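PDB 6IO1: aminotransferase, class III from Thermomicrobium roseum, which probably acts as a pyridoxal-phosphate-dependent, (S)-enantioselective omega-transaminase, moving amino groups between amines and carbonyl compounds through its cofactor. Local coordinates for residues A132-W137 against A312-V317; K362-R367 against E440-A445; A406-R411 against V415-D420. All blocks are in the same frame, centred on the assembly; numbering follows the deposited sequence.

Contact 1 (A132-W137 against A312-V317); sequences ARYYWW and ASADRV
Tyr134 sets CG anti to its N (chi1 -178°) and Arg316 bends at chi3 (-69°); the first torsion sends the phenol out from the helix toward residues 312-317, the second folds the guanidinium back past the phenol oxygen, the two side chains running in opposite directions. Arg316 NH2 donates to Tyr134 OH at 2.7 Å. The bond is short but bent, with an N-H...O angle of 132° and the oxygen tilted out of the guanidinium plane. The aliphatic part of the arginine follows the same hydroxyl, Arg316 CD lying 3.5 Å from Tyr134 OH. Trp137, three residues further along the same helix, brings the six-membered part of its indole over one guanidinium face, its CZ3 standing 4.3 Å from Arg316 CZ. Ala314 adds little, its CB 4.4 Å from Tyr134 OH.

The segment 132-137 belongs to helix 121-138 beside the seven-stranded sheet of the large domain, and 312-317 is the loop that follows helix 305-312. Both reach the dimer interface: Phe174 of the second subunit meets the Tyr134 ring, and Glu172 of that subunit forms a long, weak ion pair with Arg316 NH1. One guanidinium thus binds a buried phenol through NH2 while its NH1 faces, only loosely, that acidic residue, and its positive charge would probably draw electron density from Tyr134 OH, making the hydroxyl a stronger donor and somewhat more acidic.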
loop_
_atom_site.group_PDB
_atom_site.type_symbol
_atom_site.label_atom_id
_atom_site.label_comp_id
_atom_site.label_asym_id
_atom_site.label_seq_id
_atom_site.Cartn_x
_atom_site.Cartn_y
_atom_site.Cartn_z
ATOM N N ALA B 132 14.441 7.528 -7.159
ATOM C CA ALA B 132 15.426 8.605 -7.231
ATOM C C ALA B 132 16.786 8.138 -6.722
ATOM O O ALA B 132 17.826 8.361 -7.367
ATOM C CB ALA B 132 14.938 9.817 -6.435
ATOM N N ARG B 133 16.796 7.471 -5.563
ATOM C CA ARG B 133 18.059 6.992 -5.010
ATOM C C ARG B 133 18.703 5.951 -5.922
ATOM O O ARG B 133 19.919 5.979 -6.146
ATOM C CB ARG B 133 17.835 6.440 -3.602
ATOM C CG ARG B 133 17.500 7.531 -2.595
ATOM C CD ARG B 133 17.035 6.977 -1.261
ATOM N NE ARG B 133 17.143 7.983 -0.207
ATOM C CZ ARG B 133 16.614 7.860 1.006
ATOM N NH1 ARG B 133 15.921 6.777 1.325
ATOM N NH2 ARG B 133 16.769 8.830 1.897
ATOM N N TYR B 134 17.902 5.032 -6.465
ATOM C CA TYR B 134 18.410 4.019 -7.386
ATOM C C TYR B 134 18.932 4.648 -8.672
ATOM O O TYR B 134 19.909 4.168 -9.256
ATOM C CB TYR B 134 17.302 3.009 -7.682
ATOM C CG TYR B 134 17.688 1.870 -8.594
ATOM C CD1 TYR B 134 18.773 1.054 -8.305
ATOM C CD2 TYR B 134 16.950 1.598 -9.738
ATOM C CE1 TYR B 134 19.118 0.006 -9.137
ATOM C CE2 TYR B 134 17.285 0.554 -10.574
ATOM C CZ TYR B 134 18.369 -0.240 -10.271
ATOM O OH TYR B 134 18.705 -1.280 -11.106
ATOM N N TYR B 135 18.276 5.711 -9.139
ATOM C CA TYR B 135 18.726 6.423 -10.329
ATOM C C TYR B 135 20.110 7.008 -10.110
ATOM O O TYR B 135 21.006 6.851 -10.949
ATOM C CB TYR B 135 17.715 7.517 -10.683
ATOM C CG TYR B 135 18.198 8.561 -11.671
ATOM C CD1 TYR B 135 18.024 8.384 -13.036
ATOM C CD2 TYR B 135 18.800 9.737 -11.235
ATOM C CE1 TYR B 135 18.452 9.337 -13.942
ATOM C CE2 TYR B 135 19.234 10.695 -12.134
ATOM C CZ TYR B 135 19.055 10.490 -13.486
ATOM O OH TYR B 135 19.482 11.441 -14.384
ATOM N N TRP B 136 20.305 7.692 -8.982
ATOM C CA TRP B 136 21.633 8.230 -8.693
ATOM C C TRP B 136 22.654 7.116 -8.479
ATOM O O TRP B 136 23.827 7.261 -8.843
ATOM C CB TRP B 136 21.578 9.172 -7.494
ATOM C CG TRP B 136 20.916 10.471 -7.831
ATOM C CD1 TRP B 136 19.800 10.994 -7.251
ATOM C CD2 TRP B 136 21.314 11.404 -8.847
ATOM N NE1 TRP B 136 19.484 12.198 -7.831
ATOM C CE2 TRP B 136 20.397 12.472 -8.815
ATOM C CE3 TRP B 136 22.360 11.442 -9.776
ATOM C CZ2 TRP B 136 20.492 13.565 -9.673
ATOM C CZ3 TRP B 136 22.452 12.529 -10.629
ATOM C CH2 TRP B 136 21.524 13.575 -10.571
ATOM N N TRP B 137 22.228 5.996 -7.887
ATOM C CA TRP B 137 23.124 4.855 -7.713
ATOM C C TRP B 137 23.598 4.312 -9.057
ATOM O O TRP B 137 24.781 3.995 -9.226
ATOM C CB TRP B 137 22.418 3.763 -6.905
ATOM C CG TRP B 137 23.276 2.579 -6.553
ATOM C CD1 TRP B 137 24.189 2.500 -5.542
ATOM C CD2 TRP B 137 23.279 1.299 -7.198
ATOM N NE1 TRP B 137 24.769 1.254 -5.524
ATOM C CE2 TRP B 137 24.227 0.498 -6.530
ATOM C CE3 TRP B 137 22.577 0.754 -8.277
ATOM C CZ2 TRP B 137 24.491 -0.818 -6.906
ATOM C CZ3 TRP B 137 22.841 -0.554 -8.649
ATOM C CH2 TRP B 137 23.789 -1.324 -7.966
ATOM N N ALA B 312 16.405 1.404 -17.285
ATOM C CA ALA B 312 16.374 0.322 -18.259
ATOM C C ALA B 312 17.730 0.052 -18.897
ATOM O O ALA B 312 17.849 -0.907 -19.670
ATOM C CB ALA B 312 15.347 0.629 -19.351
ATOM N N SER B 313 18.747 0.860 -18.602
ATOM C CA SER B 313 20.074 0.610 -19.149
ATOM C C SER B 313 20.841 -0.461 -18.382
ATOM O O SER B 313 21.885 -0.914 -18.865
ATOM C CB SER B 313 20.889 1.906 -19.170
ATOM O OG SER B 313 21.366 2.229 -17.876
ATOM N N ALA B 314 20.356 -0.875 -17.214
ATOM C CA ALA B 314 21.035 -1.879 -16.404
ATOM C C ALA B 314 20.470 -3.263 -16.701
ATOM O O ALA B 314 19.258 -3.482 -16.600
ATOM C CB ALA B 314 20.892 -1.556 -14.916
ATOM N N ASP B 315 21.354 -4.196 -17.058
ATOM C CA ASP B 315 20.962 -5.579 -17.330
ATOM C C ASP B 315 20.868 -6.336 -16.004
ATOM O O ASP B 315 21.698 -7.179 -15.656
ATOM C CB ASP B 315 21.947 -6.237 -18.287
ATOM C CG ASP B 315 21.509 -7.626 -18.715
ATOM O OD1 ASP B 315 20.352 -8.006 -18.431
ATOM O OD2 ASP B 315 22.323 -8.339 -19.339
ATOM N N ARG B 316 19.816 -6.011 -15.257
ATOM C CA ARG B 316 19.572 -6.605 -13.952
ATOM C C ARG B 316 18.094 -6.457 -13.632
ATOM O O ARG B 316 17.381 -5.670 -14.260
ATOM C CB ARG B 316 20.423 -5.943 -12.865
ATOM C CG ARG B 316 19.988 -4.523 -12.548
ATOM C CD ARG B 316 21.075 -3.742 -11.826
ATOM N NE ARG B 316 21.307 -4.233 -10.470
ATOM C CZ ARG B 316 20.469 -4.054 -9.452
ATOM N NH1 ARG B 316 20.771 -4.538 -8.255
ATOM N NH2 ARG B 316 19.331 -3.395 -9.627
ATOM N N VAL B 317 17.640 -7.227 -12.651
ATOM C CA VAL B 317 16.253 -7.143 -12.212
ATOM C C VAL B 317 16.083 -5.915 -11.331
ATOM O O VAL B 317 16.908 -5.642 -10.450
ATOM C CB VAL B 317 15.843 -8.425 -11.465
ATOM C CG1 VAL B 317 14.426 -8.299 -10.925
ATOM C CG2 VAL B 317 15.965 -9.635 -12.377
#

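Contact 2 (K362-R367 against E440-A445); sequences KRLEER and EGVAAA
A short 3-10 turn, residues 364-366, comes up to helix 432-450, with the CA atoms of Leu364 and Ala443 7.3 Å apart. Leu364 spreads its two methyls over neighbouring positions of the helix: CD2 packs on Ala443 CB at 3.8 Å, while CD1 meets Val442 CG1 at 4.2 Å. Arg367 extends from CG to NE and brings its guanidinium to the same alanine. Its NH1 donates to Ala443 O at 3.0 Å, the carbonyl being approached at a C=O...N angle of 127° and the donor tilted from the carbonyl plane. The other terminal nitrogen, Arg367 NH2, lies 3.4 Å from Ala443 CB. Leu364 CD2 also sits under one face of the guanidinium, so a single methyl touches both the arginine and the helix.

Ser447 OG hydrogen-bonds to Ala443 O as well, and Arg367 NH1 has a further partner in Tyr369 OH. The contact joins the connection between helix 346-361 and strand 370-376 to the C-terminal helix. Ala443 O, already within a helix, therefore takes two side-chain donors, and the positive charge of the arginine probably polarises this carbonyl while the leucine supplies an apolar underside.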
loop_
_atom_site.group_PDB
_atom_site.type_symbol
_atom_site.label_atom_id
_atom_site.label_comp_id
_atom_site.label_asym_id
_atom_site.label_seq_id
_atom_site.Cartn_x
_atom_site.Cartn_y
_atom_site.Cartn_z
ATOM N N LYS B 362 -15.092 33.070 2.634
ATOM C CA LYS B 362 -14.228 34.145 3.108
ATOM C C LYS B 362 -14.977 35.166 3.934
ATOM O O LYS B 362 -14.346 35.926 4.678
ATOM C CB LYS B 362 -13.588 34.862 1.923
ATOM C CG LYS B 362 -12.136 34.570 1.819
ATOM C CD LYS B 362 -11.563 35.076 0.532
ATOM C CE LYS B 362 -10.171 35.614 0.776
ATOM N NZ LYS B 362 -9.349 34.660 1.577
ATOM N N ARG B 363 -16.299 35.161 3.771
ATOM C CA ARG B 363 -17.195 36.041 4.552
ATOM C C ARG B 363 -17.014 35.625 6.011
ATOM O O ARG B 363 -17.030 36.512 6.887
ATOM C CB ARG B 363 -18.643 35.832 4.096
ATOM C CG ARG B 363 -19.607 36.915 4.559
ATOM C CD ARG B 363 -20.950 36.812 3.859
ATOM N NE ARG B 363 -21.779 37.990 4.067
ATOM C CZ ARG B 363 -22.926 38.223 3.439
ATOM N NH1 ARG B 363 -23.385 37.354 2.554
ATOM N NH2 ARG B 363 -23.609 39.324 3.695
ATOM N N LEU B 364 -16.810 34.323 6.248
ATOM C CA LEU B 364 -16.697 33.855 7.633
ATOM C C LEU B 364 -15.578 34.584 8.364
ATOM O O LEU B 364 -15.514 34.555 9.599
ATOM C CB LEU B 364 -16.443 32.343 7.692
ATOM C CG LEU B 364 -17.594 31.395 7.366
ATOM C CD1 LEU B 364 -17.065 29.969 7.316
ATOM C CD2 LEU B 364 -18.674 31.525 8.413
ATOM N N GLU B 365 -14.688 35.230 7.610
ATOM C CA GLU B 365 -13.611 36.010 8.192
ATOM C C GLU B 365 -14.126 37.222 8.943
ATOM O O GLU B 365 -13.352 37.845 9.671
ATOM C CB GLU B 365 -12.623 36.451 7.107
ATOM C CG GLU B 365 -11.649 35.359 6.669
ATOM C CD GLU B 365 -10.698 35.822 5.579
ATOM O OE1 GLU B 365 -10.928 36.912 5.015
ATOM O OE2 GLU B 365 -9.723 35.097 5.286
ATOM N N GLU B 366 -15.403 37.571 8.778
ATOM C CA GLU B 366 -16.016 38.608 9.597
ATOM C C GLU B 366 -16.142 38.193 11.058
ATOM O O GLU B 366 -16.299 39.061 11.924
ATOM C CB GLU B 366 -17.394 38.956 9.035
ATOM C CG GLU B 366 -17.363 39.557 7.644
ATOM C CD GLU B 366 -18.738 39.640 7.014
ATOM O OE1 GLU B 366 -18.821 39.953 5.809
ATOM O OE2 GLU B 366 -19.736 39.394 7.726
ATOM N N ARG B 367 -16.095 36.898 11.347
ATOM C CA ARG B 367 -16.226 36.424 12.713
ATOM C C ARG B 367 -14.909 36.585 13.472
ATOM O O ARG B 367 -13.828 36.439 12.896
ATOM C CB ARG B 367 -16.667 34.964 12.721
ATOM C CG ARG B 367 -17.898 34.731 11.856
ATOM C CD ARG B 367 -18.446 33.322 11.969
ATOM N NE ARG B 367 -19.668 33.178 11.183
ATOM C CZ ARG B 367 -20.545 32.190 11.327
ATOM N NH1 ARG B 367 -20.344 31.247 12.237
ATOM N NH2 ARG B 367 -21.627 32.149 10.561
ATOM N N GLU B 440 -23.520 26.732 4.508
ATOM C CA GLU B 440 -24.468 27.008 5.622
ATOM C C GLU B 440 -24.194 26.046 6.781
ATOM O O GLU B 440 -24.166 26.510 7.938
ATOM C CB GLU B 440 -25.910 26.865 5.130
ATOM C CG GLU B 440 -26.310 27.922 4.118
ATOM C CD GLU B 440 -26.321 29.344 4.654
ATOM O OE1 GLU B 440 -26.104 29.517 5.869
ATOM O OE2 GLU B 440 -26.547 30.273 3.855
ATOM N N GLY B 441 -23.967 24.768 6.472
ATOM C CA GLY B 441 -23.660 23.789 7.506
ATOM C C GLY B 441 -22.393 24.156 8.260
ATOM O O GLY B 441 -22.364 24.109 9.494
ATOM N N VAL B 442 -21.333 24.535 7.532
ATOM C CA VAL B 442 -20.075 24.885 8.189
ATOM C C VAL B 442 -20.255 26.109 9.080
ATOM O O VAL B 442 -19.785 26.134 10.227
ATOM C CB VAL B 442 -18.973 25.106 7.136
ATOM C CG1 VAL B 442 -17.764 25.804 7.760
ATOM C CG2 VAL B 442 -18.564 23.782 6.511
ATOM N N ALA B 443 -20.939 27.139 8.572
ATOM C CA ALA B 443 -21.150 28.353 9.358
ATOM C C ALA B 443 -21.947 28.057 10.623
ATOM O O ALA B 443 -21.604 28.525 11.717
ATOM C CB ALA B 443 -21.859 29.406 8.510
ATOM N N ALA B 444 -23.005 27.255 10.469
ATOM C CA ALA B 444 -23.871 26.868 11.607
ATOM C C ALA B 444 -23.060 26.061 12.627
ATOM O O ALA B 444 -23.202 26.328 13.838
ATOM C CB ALA B 444 -25.049 26.076 11.095
ATOM N N ALA B 445 -22.214 25.139 12.152
ATOM C CA ALA B 445 -21.388 24.297 13.051
ATOM C C ALA B 445 -20.429 25.186 13.850
ATOM O O ALA B 445 -20.303 24.974 15.071
ATOM C CB ALA B 445 -20.637 23.274 12.235
#

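Contact 3 (A406-R411 against V415-D420); sequences AATRRR and VRCTPD
Apolar contact comes first: Thr408, on the helix 400-410, lays its methyl CG2 against Val415 CG2 at 3.7 Å, the two side chains crossing at a slant. With chi1 at 53°, Thr408 keeps CG2 beside its own backbone N and turns OG1 between that N and the carbonyl carbon, which presents both branches to the strand. Cys417, two residues beyond Val415, points its thiol at the same threonine; its SG is 3.6 Å from Thr408 OG1 and 4.0 Å from Thr408 CG2. The hydroxyl itself is tied back into its own helix, to Leu404 O and Glu405 O, so sulfur meets it as a packing neighbour. An alanine at Thr408 would take away CG2 and OG1, and is likely to open a gap beside Val415 CG2 and Cys417 SG.

Polar linkage runs through water. Water 1 accepts from Arg409 NH2 and donates to Val415 O, both at 2.9 Å, lying at the guanidinium edge and in its plane. Arg409 NH2 also hydrogen-bonds to Phe90 O of the second subunit.

Helix and strand are consecutive elements joined by a tight connection, the helix packing on the seven-stranded sheet that holds strand 413-418. The direct contact is apolar or sulfur-lined and buried, while the charged arginine reaches the strand carbonyl only through a water beside the dimer interface.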
loop_
_atom_site.group_PDB
_atom_site.type_symbol
_atom_site.label_atom_id
_atom_site.label_comp_id
_atom_site.label_asym_id
_atom_site.label_seq_id
_atom_site.Cartn_x
_atom_site.Cartn_y
_atom_site.Cartn_z
ATOM N N ALA B 406 -18.353 16.869 15.926
ATOM C CA ALA B 406 -19.701 16.545 16.380
ATOM C C ALA B 406 -20.720 17.559 15.873
ATOM O O ALA B 406 -21.831 17.187 15.486
ATOM C CB ALA B 406 -19.735 16.464 17.907
ATOM N N ALA B 407 -20.374 18.849 15.899
ATOM C CA ALA B 407 -21.308 19.879 15.455
ATOM C C ALA B 407 -21.599 19.766 13.963
ATOM O O ALA B 407 -22.759 19.841 13.538
ATOM C CB ALA B 407 -20.760 21.265 15.796
ATOM N N THR B 408 -20.554 19.600 13.146
ATOM C CA THR B 408 -20.750 19.459 11.706
ATOM C C THR B 408 -21.558 18.212 11.387
ATOM O O THR B 408 -22.477 18.254 10.559
ATOM C CB THR B 408 -19.404 19.401 10.983
ATOM O OG1 THR B 408 -18.586 18.389 11.580
ATOM C CG2 THR B 408 -18.687 20.740 11.054
ATOM N N ARG B 409 -21.252 17.082 12.024
ATOM C CA ARG B 409 -22.013 15.834 11.733
ATOM C C ARG B 409 -23.482 16.015 12.126
ATOM O O ARG B 409 -24.365 15.601 11.364
ATOM C CB ARG B 409 -21.344 14.639 12.414
ATOM C CG ARG B 409 -19.997 14.303 11.798
ATOM C CD ARG B 409 -19.199 13.246 12.526
ATOM N NE ARG B 409 -17.942 13.035 11.832
ATOM C CZ ARG B 409 -17.084 12.067 12.115
ATOM N NH1 ARG B 409 -17.387 11.162 13.028
ATOM N NH2 ARG B 409 -15.927 12.006 11.486
ATOM N N ARG B 410 -23.732 16.705 13.237
ATOM C CA ARG B 410 -25.130 16.934 13.681
ATOM C C ARG B 410 -25.863 17.714 12.583
ATOM O O ARG B 410 -27.048 17.415 12.341
ATOM C CB ARG B 410 -25.145 17.703 15.006
ATOM C CG ARG B 410 -25.044 16.817 16.239
ATOM C CD ARG B 410 -23.744 16.039 16.307
ATOM N NE ARG B 410 -23.748 15.057 17.383
ATOM C CZ ARG B 410 -23.500 15.334 18.657
ATOM N NH1 ARG B 410 -23.527 14.369 19.561
ATOM N NH2 ARG B 410 -23.228 16.574 19.024
ATOM N N ARG B 411 -25.165 18.643 11.922
ATOM C CA ARG B 411 -25.805 19.510 10.894
ATOM C C ARG B 411 -25.821 18.846 9.506
ATOM O O ARG B 411 -26.083 19.563 8.526
ATOM C CB ARG B 411 -25.221 20.924 10.944
ATOM C CG ARG B 411 -25.975 21.826 11.911
ATOM C CD ARG B 411 -25.277 23.109 12.286
ATOM N NE ARG B 411 -25.875 23.702 13.471
ATOM C CZ ARG B 411 -27.076 24.262 13.514
ATOM N NH1 ARG B 411 -27.884 24.183 12.473
ATOM N NH2 ARG B 411 -27.460 24.906 14.599
ATOM N N VAL B 415 -16.979 16.860 7.168
ATOM C CA VAL B 415 -15.782 17.670 6.796
ATOM C C VAL B 415 -14.660 17.334 7.785
ATOM O O VAL B 415 -14.959 16.764 8.849
ATOM C CB VAL B 415 -16.085 19.180 6.783
ATOM C CG1 VAL B 415 -16.966 19.574 5.611
ATOM C CG2 VAL B 415 -16.693 19.645 8.094
ATOM N N ARG B 416 -13.414 17.648 7.432
ATOM C CA ARG B 416 -12.301 17.327 8.315
ATOM C C ARG B 416 -12.189 18.395 9.396
ATOM O O ARG B 416 -11.932 19.560 9.094
ATOM C CB ARG B 416 -11.008 17.220 7.514
ATOM C CG ARG B 416 -9.786 16.980 8.366
ATOM C CD ARG B 416 -9.821 15.595 8.983
ATOM N NE ARG B 416 -8.662 15.343 9.833
ATOM C CZ ARG B 416 -8.734 14.967 11.106
ATOM N NH1 ARG B 416 -9.914 14.804 11.687
ATOM N NH2 ARG B 416 -7.623 14.757 11.799
ATOM N N CYS B 417 -12.387 18.011 10.650
ATOM C CA CYS B 417 -12.299 18.947 11.762
ATOM C C CYS B 417 -11.041 18.649 12.565
ATOM O O CYS B 417 -10.848 17.520 13.029
ATOM C CB CYS B 417 -13.546 18.864 12.645
ATOM S SG CYS B 417 -15.074 19.301 11.779
ATOM N N THR B 418 -10.194 19.658 12.728
ATOM C CA THR B 418 -8.894 19.537 13.370
ATOM C C THR B 418 -8.730 20.649 14.389
ATOM O O THR B 418 -9.501 21.615 14.399
ATOM C CB THR B 418 -7.769 19.619 12.320
ATOM O OG1 THR B 418 -7.583 20.982 11.918
ATOM C CG2 THR B 418 -8.090 18.773 11.095
ATOM N N PRO B 419 -7.704 20.569 15.248
ATOM C CA PRO B 419 -7.461 21.671 16.194
ATOM C C PRO B 419 -7.226 23.005 15.513
ATOM O O PRO B 419 -7.325 24.048 16.171
ATOM C CB PRO B 419 -6.217 21.209 16.964
ATOM C CG PRO B 419 -6.259 19.730 16.880
ATOM C CD PRO B 419 -6.834 19.411 15.532
ATOM N N ASP B 420 -6.918 23.006 14.218
ATOM C CA ASP B 420 -6.687 24.232 13.472
ATOM C C ASP B 420 -7.934 24.740 12.764
ATOM O O ASP B 420 -7.940 25.889 12.311
ATOM C CB ASP B 420 -5.570 24.018 12.448
ATOM C CG ASP B 420 -4.400 23.245 13.027
ATOM O OD1 ASP B 420 -3.917 23.637 14.107
ATOM O OD2 ASP B 420 -3.964 22.246 12.412
HETATM O O HOH W 1 -14.950 13.951 9.500
#

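How the contacts relate
Contacts 2 and 3 are neighbours, with centres about 13 Å apart, and contact 3 is nested along the chain inside the loop closed by contact 2. They touch through helix 432-450: Ala445 CB packs on Thr408 CG2 at 3.4 Å, and Ala444 also lies against Arg411. Contact 1 is on the opposite side of the chain's centre, its centre about 52 Å from that of contact 2 and about 47 Å from that of contact 3. Contacts 1 and 3 both reach the second subunit; contact 2 does not. None of the six segments contributes a residue to the pyridoxamine-phosphate pocket, although helix 121-138 carries contact 1 and also supplies the pocket residues Gly121, Ala122 and Asn125.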